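Local coordinates for protein botulinum neurotoxin type C1 (Clostridium botulinum, PDB 3R4S) that binds gangliosides on nerve cells through its receptor-binding region, the fragment present here, so that the toxin, a metalloprotease, can enter them, at residues A[106-111]-A[117-122]; A[329-334]-A[400-405]; A[336-341]-A[388-393]. One frame throughout, in Å; residues are numbered along the deposited sequence.

Contact 1. Residues A[106-111]-A[117-122]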
# COMPACT_ATOMS: atom_id res chain seq x y z
N SER A 106 -14.52 10.70 27.73
CA SER A 106 -13.51 11.67 27.29
C SER A 106 -12.24 10.94 26.85
O SER A 106 -11.94 9.85 27.35
CB SER A 106 -13.19 12.64 28.44
OG SER A 106 -12.50 13.78 27.96
N GLY A 107 -11.49 11.55 25.94
CA GLY A 107 -10.23 10.99 25.46
C GLY A 107 -10.06 11.17 23.97
O GLY A 107 -10.51 12.16 23.40
N TRP A 108 -9.42 10.21 23.32
CA TRP A 108 -9.38 10.20 21.85
C TRP A 108 -9.72 8.83 21.32
O TRP A 108 -9.62 7.83 22.04
CB TRP A 108 -8.03 10.67 21.30
CG TRP A 108 -6.87 9.81 21.70
CD1 TRP A 108 -6.02 10.01 22.76
CD2 TRP A 108 -6.41 8.62 21.05
NE1 TRP A 108 -5.07 9.02 22.81
CE2 TRP A 108 -5.28 8.15 21.77
CE3 TRP A 108 -6.84 7.91 19.93
CZ2 TRP A 108 -4.59 7.00 21.41
CZ3 TRP A 108 -6.14 6.75 19.57
CH2 TRP A 108 -5.03 6.32 20.31
N SER A 109 -10.12 8.78 20.06
CA SER A 109 -10.45 7.52 19.45
C SER A 109 -10.23 7.58 17.94
O SER A 109 -10.28 8.65 17.34
CB SER A 109 -11.90 7.15 19.76
OG SER A 109 -12.13 5.79 19.45
N ILE A 110 -9.96 6.42 17.34
CA ILE A 110 -9.84 6.32 15.90
C ILE A 110 -10.77 5.24 15.40
O ILE A 110 -10.82 4.15 15.96
CB ILE A 110 -8.40 5.99 15.47
CG1 ILE A 110 -7.48 7.18 15.78
CG2 ILE A 110 -8.36 5.65 13.98
CD1 ILE A 110 -5.99 6.87 15.65
N GLY A 111 -11.52 5.55 14.34
CA GLY A 111 -12.47 4.61 13.77
C GLY A 111 -12.52 4.70 12.26
O GLY A 111 -11.95 5.62 11.65
N LEU A 117 -11.23 7.20 7.46
CA LEU A 117 -10.62 6.89 8.74
C LEU A 117 -10.68 8.18 9.56
O LEU A 117 -10.25 9.24 9.09
CB LEU A 117 -9.18 6.38 8.60
CG LEU A 117 -8.47 6.12 9.95
CD1 LEU A 117 -7.59 4.89 9.90
CD2 LEU A 117 -7.63 7.32 10.37
N VAL A 118 -11.24 8.08 10.76
CA VAL A 118 -11.56 9.27 11.55
C VAL A 118 -10.78 9.32 12.86
O VAL A 118 -10.77 8.35 13.62
CB VAL A 118 -13.06 9.30 11.86
CG1 VAL A 118 -13.43 10.59 12.56
CG2 VAL A 118 -13.88 9.15 10.57
N PHE A 119 -10.13 10.45 13.13
CA PHE A 119 -9.54 10.70 14.45
C PHE A 119 -10.44 11.66 15.21
O PHE A 119 -10.86 12.67 14.67
CB PHE A 119 -8.14 11.31 14.34
CG PHE A 119 -7.56 11.69 15.67
CD1 PHE A 119 -6.99 10.73 16.50
CD2 PHE A 119 -7.59 13.01 16.10
CE1 PHE A 119 -6.45 11.07 17.75
CE2 PHE A 119 -7.07 13.37 17.34
CZ PHE A 119 -6.50 12.39 18.17
N THR A 120 -10.72 11.33 16.46
CA THR A 120 -11.63 12.14 17.27
C THR A 120 -11.06 12.50 18.63
O THR A 120 -10.56 11.62 19.36
CB THR A 120 -12.94 11.39 17.50
OG1 THR A 120 -13.49 10.98 16.24
CG2 THR A 120 -13.94 12.29 18.22
N LEU A 121 -11.12 13.78 18.97
CA LEU A 121 -10.95 14.20 20.36
C LEU A 121 -12.34 14.22 20.99
O LEU A 121 -13.24 14.89 20.48
CB LEU A 121 -10.32 15.59 20.45
CG LEU A 121 -8.82 15.71 20.15
CD1 LEU A 121 -8.37 17.13 20.38
CD2 LEU A 121 -8.00 14.76 21.00
N LYS A 122 -12.53 13.46 22.06
CA LYS A 122 -13.82 13.44 22.73
C LYS A 122 -13.76 14.23 24.03
O LYS A 122 -13.15 13.79 25.02
CB LYS A 122 -14.29 12.01 23.00
CG LYS A 122 -15.71 11.94 23.56
CD LYS A 122 -16.09 10.51 23.90
CE LYS A 122 -17.53 10.41 24.39
NZ LYS A 122 -18.45 10.13 23.27
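Trp-108, Ile-110, Phe-119 and Leu-121 form one apolar face of an antiparallel beta hairpin. The Phe-119 ring leans across to the other strand and fills the hollow between Trp-108 and Ile-110. Its edge meets Ile-110, with CD1 3.7 Å from Ile-110 CG1. One atom farther along the same edge, Phe-119 CE1 lies 3.9 Å from Trp-108 CE3. Phe-119 CG stands anti to the backbone N (chi1 175°), which turns the ring toward the neighbouring strand. The five-membered ring of Trp-108 is near parallel to the Phe-119 ring (planes at 29°) but slid aside, so the two barely overlap. Leu-121 CD2 touches Trp-108 CB, and Leu-117 CD2 fits against Ile-110 CG2 at 4.0 Å. Ser-109 and Thr-120 lie on the other face.

Paired backbone bonds join Gly-107 with Lys-122, Ser-109 with Thr-120, and Gly-111 with Val-118. The Val-118 N to Gly-111 O bond is short and straight, at 2.7 Å and 173°. Gly-107 has a positive phi where the chain turns a corner.

Strand 127-134 continues the sheet beyond Phe-119, and strands 96-98 and 100-103 border the other edge. Ser-109 OG bonds Asp-100, while Thr-120 OG1 bonds Ser-130. Met-160 of strand 159-164, in the second sheet of this concanavalin-like sandwich, packs on Phe-119 and Leu-121.

Contact 2. Residues A[329-334]-A[400-405]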
# COMPACT_ATOMS: atom_id res chain seq x y z
N TYR A 329 1.91 0.09 -35.59
CA TYR A 329 1.02 0.96 -36.35
C TYR A 329 -0.02 1.53 -35.41
O TYR A 329 -0.62 0.80 -34.62
CB TYR A 329 0.32 0.18 -37.48
CG TYR A 329 1.30 -0.54 -38.38
CD1 TYR A 329 1.76 0.05 -39.55
CD2 TYR A 329 1.77 -1.81 -38.05
CE1 TYR A 329 2.67 -0.60 -40.37
CE2 TYR A 329 2.69 -2.47 -38.87
CZ TYR A 329 3.13 -1.86 -40.03
OH TYR A 329 4.03 -2.51 -40.84
N ALA A 330 -0.24 2.84 -35.50
CA ALA A 330 -1.23 3.51 -34.67
C ALA A 330 -2.07 4.45 -35.52
O ALA A 330 -1.57 5.03 -36.49
CB ALA A 330 -0.55 4.28 -33.54
N ASP A 331 -3.34 4.61 -35.15
CA ASP A 331 -4.27 5.46 -35.90
C ASP A 331 -3.71 6.84 -36.22
O ASP A 331 -3.70 7.25 -37.39
CB ASP A 331 -5.60 5.59 -35.16
CG ASP A 331 -6.48 4.38 -35.35
OD1 ASP A 331 -7.58 4.32 -34.75
OD2 ASP A 331 -6.06 3.48 -36.12
N ASN A 332 -3.25 7.56 -35.21
CA ASN A 332 -2.72 8.90 -35.45
C ASN A 332 -1.30 9.13 -34.94
O ASN A 332 -0.45 9.65 -35.66
CB ASN A 332 -3.68 9.97 -34.93
CG ASN A 332 -4.88 10.18 -35.84
OD1 ASN A 332 -4.73 10.53 -37.02
ND2 ASN A 332 -6.08 9.95 -35.31
N HIS A 333 -1.05 8.72 -33.70
CA HIS A 333 0.27 8.86 -33.10
C HIS A 333 1.36 8.27 -34.01
O HIS A 333 1.09 7.38 -34.81
CB HIS A 333 0.30 8.18 -31.73
CG HIS A 333 -0.75 8.68 -30.79
ND1 HIS A 333 -2.10 8.50 -31.02
CD2 HIS A 333 -0.65 9.36 -29.62
CE1 HIS A 333 -2.79 9.05 -30.03
NE2 HIS A 333 -1.93 9.58 -29.17
N SER A 334 2.57 8.80 -33.90
CA SER A 334 3.70 8.15 -34.53
C SER A 334 4.06 6.97 -33.64
O SER A 334 3.65 6.93 -32.48
CB SER A 334 4.90 9.10 -34.67
OG SER A 334 5.93 8.51 -35.45
N ARG A 400 -6.75 -5.17 -39.74
CA ARG A 400 -6.12 -4.70 -38.51
C ARG A 400 -7.16 -4.08 -37.58
O ARG A 400 -8.03 -3.33 -38.02
CB ARG A 400 -5.03 -3.67 -38.80
CG ARG A 400 -3.78 -4.24 -39.44
CD ARG A 400 -2.63 -3.24 -39.43
NE ARG A 400 -1.40 -3.87 -39.90
CZ ARG A 400 -0.48 -4.44 -39.11
NH1 ARG A 400 -0.63 -4.44 -37.79
NH2 ARG A 400 0.59 -4.99 -39.66
N HIS A 401 -7.06 -4.40 -36.30
CA HIS A 401 -7.92 -3.78 -35.30
C HIS A 401 -7.10 -3.14 -34.18
O HIS A 401 -5.94 -3.50 -33.97
CB HIS A 401 -8.90 -4.80 -34.72
CG HIS A 401 -9.82 -5.38 -35.74
ND1 HIS A 401 -10.98 -4.75 -36.16
CD2 HIS A 401 -9.76 -6.54 -36.45
CE1 HIS A 401 -11.59 -5.49 -37.06
NE2 HIS A 401 -10.86 -6.58 -37.25
N ASN A 402 -7.71 -2.20 -33.46
CA ASN A 402 -7.08 -1.58 -32.31
C ASN A 402 -7.12 -2.47 -31.07
O ASN A 402 -8.18 -2.98 -30.70
CB ASN A 402 -7.76 -0.24 -32.01
CG ASN A 402 -7.23 0.88 -32.87
OD1 ASN A 402 -6.06 0.88 -33.26
ND2 ASN A 402 -8.08 1.87 -33.16
N TYR A 403 -5.96 -2.66 -30.45
CA TYR A 403 -5.87 -3.34 -29.16
C TYR A 403 -5.05 -2.50 -28.19
O TYR A 403 -4.12 -1.80 -28.60
CB TYR A 403 -5.22 -4.71 -29.30
CG TYR A 403 -5.97 -5.69 -30.19
CD1 TYR A 403 -6.92 -6.55 -29.65
CD2 TYR A 403 -5.72 -5.75 -31.55
CE1 TYR A 403 -7.61 -7.45 -30.45
CE2 TYR A 403 -6.40 -6.64 -32.36
CZ TYR A 403 -7.35 -7.49 -31.81
OH TYR A 403 -8.04 -8.37 -32.60
N LEU A 404 -5.39 -2.58 -26.91
CA LEU A 404 -4.60 -1.95 -25.86
C LEU A 404 -3.55 -2.96 -25.43
O LEU A 404 -3.89 -4.03 -24.94
CB LEU A 404 -5.51 -1.57 -24.68
CG LEU A 404 -4.89 -0.78 -23.51
CD1 LEU A 404 -4.30 0.54 -24.00
CD2 LEU A 404 -5.93 -0.53 -22.45
N VAL A 405 -2.27 -2.62 -25.62
CA VAL A 405 -1.18 -3.58 -25.47
C VAL A 405 -0.03 -3.00 -24.65
O VAL A 405 0.17 -1.78 -24.67
CB VAL A 405 -0.63 -4.01 -26.85
CG1 VAL A 405 -1.74 -4.63 -27.69
CG2 VAL A 405 -0.00 -2.82 -27.59
O HOH W 1 -4.33 3.06 -32.92
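Asp-331 OD1 takes a hydrogen bond from Asn-402 ND2 at 3.0 Å. The bond is nearly straight, with an N-H...O angle of 167°. The two groups are turned differently against it. OD1 lies in the amide plane of Asn-402, but the amide nitrogen reaches the carboxylate from above its plane, 46° out of it. The other carboxylate oxygen, Asp-331 OD2, forms a salt bridge with Arg-391 of strand 381-392. The carboxylate is therefore held through both oxygens.

The second end of the Asn-402 amide is used as well. A water gives a hydrogen bond to Asn-402 OD1 at 2.8 Å and accepts one from Asp-331 N at 2.9 Å. Direct bond and water bridge together fix which way the amide is turned.

Further along, the Arg-400 guanidinium lies over one face of the Tyr-329 ring, displaced toward the rim. Arg-400 NH2 comes to 3.4 Å from Tyr-329 CE2, and NH1 is 3.6 Å from CD2. The planes are 41° apart, so this is not a flat stack. The arginine chain is extended from CG to NE, which carries the guanidinium across to the ring.

The contact lies on the surface of the beta-trefoil domain and joins the loop before strand 338-345 to strand 401-409. Its chemistry is mainly polar. The salt bridge from Arg-391 and the amide N-H of Asn-402 would probably help keep Asp-331 ionised and hold the loop against the sheet.

Contact 3. Residues A[336-341]-A[388-393]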
# COMPACT_ATOMS: atom_id res chain seq x y z
N GLU A 336 7.39 5.66 -33.56
CA GLU A 336 8.85 5.56 -33.61
C GLU A 336 9.42 5.04 -32.28
O GLU A 336 9.13 5.58 -31.22
CB GLU A 336 9.46 6.92 -33.97
CG GLU A 336 10.95 6.86 -34.33
CD GLU A 336 11.55 8.23 -34.66
OE1 GLU A 336 10.78 9.20 -34.85
OE2 GLU A 336 12.80 8.33 -34.74
N ASP A 337 10.24 4.00 -32.37
CA ASP A 337 10.89 3.39 -31.21
C ASP A 337 9.92 2.70 -30.25
O ASP A 337 10.29 2.40 -29.11
CB ASP A 337 11.74 4.41 -30.46
CG ASP A 337 12.88 4.96 -31.31
OD1 ASP A 337 13.65 4.14 -31.85
OD2 ASP A 337 12.98 6.19 -31.44
N ILE A 338 8.68 2.47 -30.70
CA ILE A 338 7.69 1.74 -29.92
C ILE A 338 7.66 0.26 -30.32
O ILE A 338 7.52 -0.05 -31.50
CB ILE A 338 6.28 2.30 -30.13
CG1 ILE A 338 6.22 3.79 -29.79
CG2 ILE A 338 5.27 1.53 -29.27
CD1 ILE A 338 6.40 4.06 -28.30
N TYR A 339 7.80 -0.64 -29.35
CA TYR A 339 7.74 -2.08 -29.62
C TYR A 339 6.73 -2.76 -28.72
O TYR A 339 6.63 -2.43 -27.53
CB TYR A 339 9.10 -2.74 -29.42
CG TYR A 339 10.19 -2.10 -30.22
CD1 TYR A 339 10.56 -2.62 -31.45
CD2 TYR A 339 10.84 -0.96 -29.76
CE1 TYR A 339 11.57 -2.04 -32.20
CE2 TYR A 339 11.85 -0.37 -30.50
CZ TYR A 339 12.21 -0.91 -31.72
OH TYR A 339 13.20 -0.33 -32.46
N ALA A 340 5.98 -3.71 -29.27
CA ALA A 340 5.02 -4.46 -28.49
C ALA A 340 5.75 -5.42 -27.55
O ALA A 340 6.81 -5.95 -27.89
CB ALA A 340 4.05 -5.22 -29.41
N ILE A 341 5.17 -5.63 -26.37
CA ILE A 341 5.58 -6.75 -25.52
C ILE A 341 4.63 -7.90 -25.78
O ILE A 341 3.41 -7.76 -25.69
CB ILE A 341 5.57 -6.38 -24.02
CG1 ILE A 341 6.61 -5.28 -23.74
CG2 ILE A 341 5.82 -7.62 -23.18
CD1 ILE A 341 6.57 -4.71 -22.32
N GLY A 388 -0.33 1.30 -24.69
CA GLY A 388 -1.03 2.11 -25.67
C GLY A 388 -1.91 1.32 -26.63
O GLY A 388 -1.94 0.08 -26.60
N THR A 389 -2.60 2.04 -27.50
CA THR A 389 -3.52 1.42 -28.44
C THR A 389 -2.91 1.36 -29.83
O THR A 389 -2.61 2.39 -30.42
CB THR A 389 -4.84 2.20 -28.50
OG1 THR A 389 -5.46 2.15 -27.21
CG2 THR A 389 -5.79 1.62 -29.56
N TYR A 390 -2.70 0.15 -30.34
CA TYR A 390 -2.08 -0.03 -31.66
C TYR A 390 -2.83 -1.02 -32.54
O TYR A 390 -3.66 -1.81 -32.06
CB TYR A 390 -0.61 -0.43 -31.50
CG TYR A 390 0.19 0.59 -30.72
CD1 TYR A 390 0.84 1.63 -31.37
CD2 TYR A 390 0.27 0.53 -29.33
CE1 TYR A 390 1.56 2.58 -30.66
CE2 TYR A 390 0.99 1.47 -28.61
CZ TYR A 390 1.64 2.49 -29.28
OH TYR A 390 2.35 3.42 -28.57
N ARG A 391 -2.55 -0.98 -33.84
CA ARG A 391 -3.27 -1.80 -34.82
C ARG A 391 -2.57 -3.13 -35.08
O ARG A 391 -1.40 -3.16 -35.44
CB ARG A 391 -3.42 -1.04 -36.14
CG ARG A 391 -4.41 0.11 -36.08
CD ARG A 391 -5.74 -0.29 -36.73
NE ARG A 391 -6.74 0.75 -36.56
CZ ARG A 391 -8.05 0.59 -36.74
NH1 ARG A 391 -8.54 -0.59 -37.11
NH2 ARG A 391 -8.87 1.62 -36.54
N PHE A 392 -3.29 -4.23 -34.89
CA PHE A 392 -2.75 -5.57 -35.12
C PHE A 392 -3.76 -6.41 -35.89
O PHE A 392 -4.95 -6.09 -35.97
CB PHE A 392 -2.50 -6.31 -33.80
CG PHE A 392 -1.44 -5.70 -32.92
CD1 PHE A 392 -0.13 -6.18 -32.94
CD2 PHE A 392 -1.76 -4.70 -32.02
CE1 PHE A 392 0.84 -5.64 -32.11
CE2 PHE A 392 -0.80 -4.16 -31.18
CZ PHE A 392 0.50 -4.62 -31.22
N ARG A 393 -3.27 -7.53 -36.43
CA ARG A 393 -4.13 -8.60 -36.90
C ARG A 393 -3.87 -9.78 -35.97
O ARG A 393 -2.82 -10.41 -36.05
CB ARG A 393 -3.79 -9.00 -38.34
CG ARG A 393 -4.03 -7.91 -39.37
CD ARG A 393 -3.79 -8.44 -40.80
NE ARG A 393 -4.10 -7.41 -41.79
CZ ARG A 393 -3.21 -6.56 -42.29
NH1 ARG A 393 -1.94 -6.61 -41.90
NH2 ARG A 393 -3.59 -5.65 -43.17
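Ile-338 and Tyr-390 meet because of their first torsions. In Ile-338, chi1 of -57° sets CG2 anti to the backbone N and directs this branch to the tyrosine. In Tyr-390, chi1 of -59° places CG anti to the carbonyl carbon, and the ring reaches back across to the isoleucine. The setting is the beta-trefoil fold of the C-terminal receptor-binding domain. Strands 338-345 and 381-392 are not paired with each other here. Strand 401-409 lies between them in the sheet and pairs with both. The contact is thus made by side chains that reach across a middle strand, and the nearest CA atoms, those of Ala-340 and Tyr-390, stay 8.9 Å apart.

The two side chains cross at about a right angle. Ile-338 CG2 is 3.5 Å from Tyr-390 OH and 3.8 Å from Tyr-390 CZ, so the methyl sits by the phenol end. It approaches the ring obliquely. Ile-338 CG1 and CD1 lie a little farther from the same oxygen. The tyrosine ring is held from other directions too. Thr-407 of the middle strand touches it, as do Met-328 and Ala-330 of the loop before strand 338-345. Gly-388, two residues earlier on the same strand, has no side chain, and its CA lies 4.1 Å from Tyr-390 CE2.

Phe-392 points the same way from its strand and makes the second touch, with Ala-340. Gln-270 of strand 270-275 packs on both Phe-392 and Ala-340, and Val-405 packs on Phe-392. The Phe-392 side chain is about 12 Å from a bound N-acetyl-beta-neuraminic acid, too far to touch it. The Ala-340 methyl meets the Phe-392 ring at its edge, near its plane, with Ala-340 CB 4.0 Å from Phe-392 CZ.

From the N terminus, contact 1 comes first. It closes a tight hairpin, with five residues between its segments, in the concanavalin-like domain. The chain then passes into the beta-trefoil domain, on the other side of the chain's centre. There 329-334 opens contact 2, and 336-341 opens contact 3 soon after. Contact 3 closes at 388-393, before contact 2 closes at 400-405, so the shorter loop lies within the longer one. The two touch: Tyr-329 O probably bonds Arg-391 N, and His-401 N probably bonds Phe-392 O. Contact 2 ties the loop to strand 401-409, and contact 3 ties strand 338-345 to strand 381-392. Contact 1 stays about 31 Å or more from both, nearest atoms.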